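Local coordinates for protein Old Yellow Enzyme (Pichia, PDB 6AGZ) that probably catalyses the asymmetric reduction of the carbon-carbon double bond of enone compounds, using flavin mononucleotide held in a TIM barrel, at residues A[34-39]-A[50-55]. Sequence-based numbering, arbitrary orientation.
With FMN (flavin mononucleotide), chain C.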
loop_
_atom_site.group_PDB
_atom_site.type_symbol
_atom_site.label_atom_id
_atom_site.label_comp_id
_atom_site.label_asym_id
_atom_site.label_seq_id
_atom_site.Cartn_x
_atom_site.Cartn_y
_atom_site.Cartn_z
ATOM N N THR A 34 11.826 11.324 22.217
ATOM C CA THR A 34 13.181 11.786 21.927
ATOM C C THR A 34 14.115 11.271 23.014
ATOM O O THR A 34 14.076 11.754 24.150
ATOM C CB THR A 34 13.237 13.310 21.831
ATOM O OG1 THR A 34 12.236 13.768 20.913
ATOM C CG2 THR A 34 14.604 13.759 21.341
ATOM N N THR A 35 14.954 10.304 22.659
ATOM C CA THR A 35 15.891 9.714 23.606
ATOM C C THR A 35 17.003 10.703 23.937
ATOM O O THR A 35 17.610 11.294 23.039
ATOM C CB THR A 35 16.479 8.429 23.022
ATOM O OG1 THR A 35 15.453 7.431 22.927
ATOM C CG2 THR A 35 17.615 7.913 23.890
ATOM N N ARG A 36 17.274 10.878 25.233
ATOM C CA ARG A 36 18.289 11.822 25.691
ATOM C C ARG A 36 19.292 11.242 26.677
ATOM O O ARG A 36 20.354 11.849 26.864
ATOM C CB ARG A 36 17.628 13.052 26.333
ATOM C CG ARG A 36 16.632 13.774 25.436
ATOM C CD ARG A 36 17.281 14.261 24.149
ATOM N NE ARG A 36 18.444 15.105 24.404
ATOM C CZ ARG A 36 18.378 16.400 24.695
ATOM N NH1 ARG A 36 17.200 17.005 24.774
ATOM N NH2 ARG A 36 19.489 17.091 24.910
ATOM N N PHE A 37 18.997 10.109 27.321
ATOM C CA PHE A 37 19.925 9.437 28.237
ATOM C C PHE A 37 20.279 10.321 29.433
ATOM O O PHE A 37 21.448 10.480 29.795
ATOM C CB PHE A 37 21.190 8.982 27.505
ATOM C CG PHE A 37 20.943 7.933 26.463
ATOM C CD1 PHE A 37 20.105 6.861 26.723
ATOM C CD2 PHE A 37 21.546 8.021 25.219
ATOM C CE1 PHE A 37 19.877 5.893 25.763
ATOM C CE2 PHE A 37 21.321 7.057 24.253
ATOM C CZ PHE A 37 20.487 5.991 24.526
ATOM N N ARG A 38 19.252 10.897 30.059
ATOM C CA ARG A 38 19.425 11.678 31.278
ATOM C C ARG A 38 18.835 10.978 32.498
ATOM O O ARG A 38 18.544 11.632 33.506
ATOM C CB ARG A 38 18.822 13.074 31.117
ATOM C CG ARG A 38 19.833 14.149 30.733
ATOM C CD ARG A 38 20.345 13.968 29.312
ATOM N NE ARG A 38 21.167 15.095 28.878
ATOM C CZ ARG A 38 21.537 15.311 27.619
ATOM N NH1 ARG A 38 21.155 14.477 26.661
ATOM N NH2 ARG A 38 22.286 16.361 27.315
ATOM N N ASN A 39 18.647 9.665 32.424
ATOM C CA ASN A 39 18.277 8.866 33.579
ATOM C C ASN A 39 19.533 8.462 34.345
ATOM O O ASN A 39 20.659 8.618 33.869
ATOM C CB ASN A 39 17.495 7.623 33.155
ATOM C CG ASN A 39 16.262 7.952 32.338
ATOM O OD1 ASN A 39 15.150 8.001 32.863
ATOM N ND2 ASN A 39 16.453 8.174 31.041
ATOM N N LEU A 50 12.488 15.925 35.038
ATOM C CA LEU A 50 11.240 16.506 35.518
ATOM C C LEU A 50 11.111 17.962 35.087
ATOM O O LEU A 50 10.064 18.379 34.579
ATOM C CB LEU A 50 11.152 16.377 37.039
ATOM C CG LEU A 50 9.850 16.836 37.698
ATOM C CD1 LEU A 50 8.656 16.506 36.828
ATOM C CD2 LEU A 50 9.692 16.204 39.069
ATOM N N SER A 51 12.169 18.754 35.281
ATOM C CA SER A 51 12.148 20.127 34.785
ATOM C C SER A 51 12.065 20.155 33.263
ATOM O O SER A 51 11.392 21.018 32.680
ATOM C CB SER A 51 13.388 20.877 35.272
ATOM O OG SER A 51 13.472 22.162 34.681
ATOM N N TYR A 52 12.729 19.201 32.610
ATOM C CA TYR A 52 12.769 19.139 31.152
ATOM C C TYR A 52 11.370 18.998 30.565
ATOM O O TYR A 52 10.984 19.749 29.662
ATOM C CB TYR A 52 13.672 17.976 30.734
ATOM C CG TYR A 52 13.714 17.645 29.260
ATOM C CD1 TYR A 52 14.543 18.343 28.392
ATOM C CD2 TYR A 52 12.961 16.597 28.745
ATOM C CE1 TYR A 52 14.599 18.026 27.047
ATOM C CE2 TYR A 52 13.011 16.272 27.404
ATOM C CZ TYR A 52 13.832 16.989 26.560
ATOM O OH TYR A 52 13.884 16.668 25.223
ATOM N N TYR A 53 10.590 18.041 31.070
ATOM C CA TYR A 53 9.218 17.887 30.600
ATOM C C TYR A 53 8.296 18.962 31.163
ATOM O O TYR A 53 7.285 19.296 30.534
ATOM C CB TYR A 53 8.687 16.500 30.962
ATOM C CG TYR A 53 9.320 15.379 30.168
ATOM C CD1 TYR A 53 8.912 15.107 28.869
ATOM C CD2 TYR A 53 10.323 14.592 30.718
ATOM C CE1 TYR A 53 9.488 14.084 28.138
ATOM C CE2 TYR A 53 10.904 13.566 29.996
ATOM C CZ TYR A 53 10.483 13.317 28.708
ATOM O OH TYR A 53 11.059 12.296 27.986
ATOM N N SER A 54 8.623 19.507 32.338
ATOM C CA SER A 54 7.787 20.541 32.942
ATOM C C SER A 54 7.772 21.802 32.089
ATOM O O SER A 54 6.709 22.388 31.848
ATOM C CB SER A 54 8.280 20.851 34.355
ATOM O OG SER A 54 7.557 21.930 34.923
ATOM N N GLN A 55 8.947 22.240 31.627
ATOM C CA GLN A 55 9.011 23.443 30.802
ATOM C C GLN A 55 8.252 23.268 29.494
ATOM O O GLN A 55 7.689 24.235 28.968
ATOM C CB GLN A 55 10.467 23.811 30.521
ATOM C CG GLN A 55 11.282 24.120 31.765
ATOM C CD GLN A 55 12.731 24.422 31.444
ATOM O OE1 GLN A 55 13.034 25.063 30.438
ATOM N NE2 GLN A 55 13.636 23.954 32.295
HETATM N N1 FMN C . 11.873 8.344 17.808
HETATM C C2 FMN C . 11.288 7.325 18.536
HETATM O O2 FMN C . 10.296 6.745 18.094
HETATM N N3 FMN C . 11.811 6.952 19.757
HETATM C C4 FMN C . 12.922 7.600 20.254
HETATM O O4 FMN C . 13.395 7.274 21.342
HETATM C C4A FMN C . 13.511 8.625 19.524
HETATM N N5 FMN C . 14.620 9.268 20.023
HETATM C C5A FMN C . 15.208 10.287 19.307
HETATM C C6 FMN C . 16.327 10.932 19.819
HETATM C C7 FMN C . 16.927 11.959 19.103
HETATM C C7M FMN C . 18.132 12.655 19.658
HETATM C C8 FMN C . 16.409 12.343 17.873
HETATM C C8M FMN C . 17.056 13.453 17.099
HETATM C C9 FMN C . 15.292 11.697 17.362
HETATM C C9A FMN C . 14.685 10.668 18.077
HETATM N N10 FMN C . 13.572 10.020 17.571
HETATM C C10 FMN C . 12.986 8.998 18.295
HETATM C "C1'" FMN C . 12.995 10.433 16.247
HETATM C "C2'" FMN C . 12.053 11.614 16.501
HETATM O "O2'" FMN C . 11.000 11.194 17.342
HETATM C "C3'" FMN C . 11.484 12.222 15.220
HETATM O "O3'" FMN C . 10.683 11.275 14.550
HETATM C "C4'" FMN C . 12.601 12.708 14.301
HETATM O "O4'" FMN C . 13.533 13.459 15.046
HETATM C "C5'" FMN C . 12.066 13.579 13.172
HETATM O "O5'" FMN C . 11.319 14.647 13.713
HETATM P P FMN C . 11.898 16.148 13.655
HETATM O O1P FMN C . 12.284 16.472 12.231
HETATM O O2P FMN C . 10.844 17.122 14.123
HETATM O O3P FMN C . 13.107 16.244 14.553
HETATM O O HOH W 1 13.041 13.836 25.368
#
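Y52 reaches from helix 47-57 to the loop that follows the first barrel strand, 29-31, and meets R36 there with its phenol hydroxyl. NH1 of R36 lies 3.4 Å from OH of Y52, at the edge of the guanidinium and near its plane, in a weak hydrogen bond bent to 137° at the proton. The guanidinium and ring planes stand 73° apart, and the two side chains cross at about a right angle. CG of Y52 is anti to the backbone N (chi1 173°), which sends the phenol out from the helix toward the loop. R36, in contrast, is bent at chi2 and chi3, and its NH1 also comes within 3.6 Å of CE1 of Y52, obliquely to the ring.

Beside this direct touch, a single water makes a second, shorter link: it donates to O of T34 at 2.6 Å and lies 3.0 Å from OH of Y52. The interface is small but buried, and T347 of helix 344-348 touches T34, R36 and Y52 alike. A phenylalanine in place of Y52 would probably leave the water without one of its two partners here and R36 NH1 without its phenol oxygen.

On the cofactor side the packing is closer than in the slight, weakly bonded touch of R36 and Y52. T34 lays CG2 3.6 Å from C6 of the flavin, while OG1 of T35 donates to flavin O4 at 2.6 Å. The main hold on R36 comes from elsewhere, since NE bonds to O of F370 and NH2 to the carbonyls of R369 and G378. Carbonyl oxygens thus fix the cation, and the phenol and water tie the helix only lightly to the loop that carries the two flavin-binding threonines.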